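Local coordinates for lipoprotein (Streptococcus pneumoniae, PDB 3CX3) that binds zinc and, as a lipoprotein homologous with ABC transporter components, probably delivers the metal for uptake into the pneumococcal cell, at residues 133-136 with 137-141. Numbering follows the deposited sequence.
Sequences QIIA and DKLSE
The carbonyl oxygen of A136 receives the amide of S140 at 2.6 Å from N to O, bent at the hydrogen (142°), and the hydroxyl of the same serine lies close by, its OG 3.0 Å from A136 O. That hydroxyl owes its place to a chi1 of 66°, which sets OG between the backbone N and the carbonyl carbon and folds it back on the preceding turn. The D137 carbonyl is also within its range, and which of the two oxygens takes the proton remains open; Q151 of helix 147-173 adds a weak hydrogen bond to OG. The three earlier steps of the helix are straighter: D137 N reaches Q133 O at 2.8 Å, K138 N reaches I134 O at 2.9 Å, and L139 N reaches I135 O at 2.7 Å.

The I134/K138 and I135/L139 side chains run alongside one another, pointing the same way. On I134, the CG2 branch stands anti to the backbone N and meets the lysine chain of K138, 3.8 Å from its CD. The lysine bends at its last two torsions, bringing K138 NZ to 3.7 Å from I134 CG2 while its charge pairs with E92. At the next position, I135 CG2 touches L139 CD2 at 3.9 Å, and both residues pack against helix 18-28.

Helix 125-142 thus splits its chemistry by face: aliphatic branches of I135 and L139 are buried against helix 18-28 within the N-terminal lobe, L139 also meeting strand 86-89, the E92 salt bridge ties a partly exposed flank to the segment following that strand, and the buried serine hydroxyl is satisfied by main-chain oxygen and a neighbouring helix.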
ATOM      1  N   GLN A 133      12.454   6.499   3.913  1.00 42.62           N
ATOM      2  CA  GLN A 133      13.504   6.844   4.888  1.00 42.97           C
ATOM      3  C   GLN A 133      13.898   5.677   5.791  1.00 42.11           C
ATOM      4  O   GLN A 133      15.061   5.252   5.800  1.00 41.67           O
ATOM      5  CB  GLN A 133      13.051   8.017   5.774  1.00 43.17           C
ATOM      6  CG  GLN A 133      13.605   9.354   5.390  1.00 44.99           C
ATOM      7  CD  GLN A 133      14.953   9.616   6.029  1.00 47.08           C
ATOM      8  OE1 GLN A 133      15.954   9.036   5.626  1.00 45.99           O
ATOM      9  NE2 GLN A 133      14.982  10.488   7.043  1.00 47.23           N
ATOM     10  N   ILE A 134      12.925   5.176   6.554  1.00 41.21           N
ATOM     11  CA  ILE A 134      13.137   4.021   7.428  1.00 40.18           C
ATOM     12  C   ILE A 134      13.875   2.941   6.657  1.00 39.97           C
ATOM     13  O   ILE A 134      14.826   2.352   7.161  1.00 40.46           O
ATOM     14  CB  ILE A 134      11.821   3.430   7.977  1.00 39.47           C
ATOM     15  CG1 ILE A 134      10.993   4.516   8.678  1.00 39.23           C
ATOM     16  CG2 ILE A 134      12.140   2.275   8.921  1.00 39.28           C
ATOM     17  CD1 ILE A 134       9.559   4.123   9.080  1.00 36.77           C
ATOM     18  N   ILE A 135      13.441   2.704   5.427  1.00 39.90           N
ATOM     19  CA  ILE A 135      14.039   1.674   4.591  1.00 40.23           C
ATOM     20  C   ILE A 135      15.520   1.961   4.407  1.00 40.45           C
ATOM     21  O   ILE A 135      16.369   1.103   4.710  1.00 40.13           O
ATOM     22  CB  ILE A 135      13.293   1.519   3.235  1.00 39.97           C
ATOM     23  CG1 ILE A 135      11.941   0.824   3.462  1.00 39.34           C
ATOM     24  CG2 ILE A 135      14.158   0.784   2.213  1.00 41.17           C
ATOM     25  CD1 ILE A 135      11.060   0.674   2.226  1.00 36.27           C
ATOM     26  N   ALA A 136      15.824   3.176   3.940  1.00 40.76           N
ATOM     27  CA  ALA A 136      17.206   3.585   3.727  1.00 40.93           C
ATOM     28  C   ALA A 136      18.008   3.445   5.012  1.00 41.26           C
ATOM     29  O   ALA A 136      19.047   2.821   5.001  1.00 40.72           O
ATOM     30  CB  ALA A 136      17.273   5.012   3.178  1.00 41.05           C
ATOM     31  N   ASP A 137      17.499   3.991   6.119  1.00 42.26           N
ATOM     32  CA  ASP A 137      18.162   3.862   7.426  1.00 43.30           C
ATOM     33  C   ASP A 137      18.553   2.423   7.761  1.00 43.35           C
ATOM     34  O   ASP A 137      19.740   2.113   7.988  1.00 43.95           O
ATOM     35  CB  ASP A 137      17.282   4.430   8.541  1.00 43.54           C
ATOM     36  CG  ASP A 137      17.161   5.952   8.478  1.00 44.91           C
ATOM     37  OD1 ASP A 137      16.574   6.547   9.405  1.00 46.26           O
ATOM     38  OD2 ASP A 137      17.661   6.558   7.508  1.00 46.55           O
ATOM     39  N   LYS A 138      17.556   1.545   7.776  1.00 42.70           N
ATOM     40  CA  LYS A 138      17.781   0.143   8.126  1.00 42.16           C
ATOM     41  C   LYS A 138      18.695  -0.508   7.109  1.00 41.43           C
ATOM     42  O   LYS A 138      19.618  -1.230   7.477  1.00 41.03           O
ATOM     43  CB  LYS A 138      16.455  -0.627   8.229  1.00 42.46           C
ATOM     44  CG  LYS A 138      15.547  -0.181   9.365  1.00 42.03           C
ATOM     45  CD  LYS A 138      14.193  -0.889   9.262  1.00 43.63           C
ATOM     46  CE  LYS A 138      13.551  -1.178  10.611  1.00 42.99           C
ATOM     47  NZ  LYS A 138      13.428   0.014  11.518  1.00 45.84           N
ATOM     48  N   LEU A 139      18.445  -0.239   5.831  1.00 41.80           N
ATOM     49  CA  LEU A 139      19.355  -0.685   4.773  1.00 42.26           C
ATOM     50  C   LEU A 139      20.771  -0.156   4.989  1.00 43.21           C
ATOM     51  O   LEU A 139      21.751  -0.897   4.812  1.00 43.44           O
ATOM     52  CB  LEU A 139      18.847  -0.316   3.379  1.00 41.12           C
ATOM     53  CG  LEU A 139      18.295  -1.469   2.521  1.00 41.65           C
ATOM     54  CD1 LEU A 139      17.414  -2.422   3.337  1.00 40.80           C
ATOM     55  CD2 LEU A 139      17.546  -0.983   1.253  1.00 35.37           C
ATOM     56  N   SER A 140      20.898   1.105   5.394  1.00 44.61           N
ATOM     57  CA  SER A 140      22.244   1.675   5.497  1.00 46.35           C
ATOM     58  C   SER A 140      22.975   1.326   6.804  1.00 47.58           C
ATOM     59  O   SER A 140      24.193   1.509   6.898  1.00 47.94           O
ATOM     60  CB  SER A 140      22.286   3.165   5.129  1.00 45.53           C
ATOM     61  OG  SER A 140      21.587   3.971   6.030  1.00 45.86           O
ATOM     62  N   GLU A 141      22.258   0.795   7.798  1.00 48.86           N
ATOM     63  CA  GLU A 141      22.962   0.173   8.931  1.00 50.02           C
ATOM     64  C   GLU A 141      23.398  -1.265   8.599  1.00 50.35           C
ATOM     65  O   GLU A 141      24.467  -1.705   9.001  1.00 49.97           O
ATOM     66  CB  GLU A 141      22.158   0.274  10.238  1.00 50.01           C
ATOM     67  CG  GLU A 141      22.197  -0.961  11.198  1.00 50.39           C
ATOM     68  CD  GLU A 141      23.602  -1.419  11.626  1.00 49.64           C
ATOM     69  OE1 GLU A 141      24.492  -0.580  11.903  1.00 50.70           O
ATOM     70  OE2 GLU A 141      23.818  -2.646  11.677  1.00 48.74           O
TER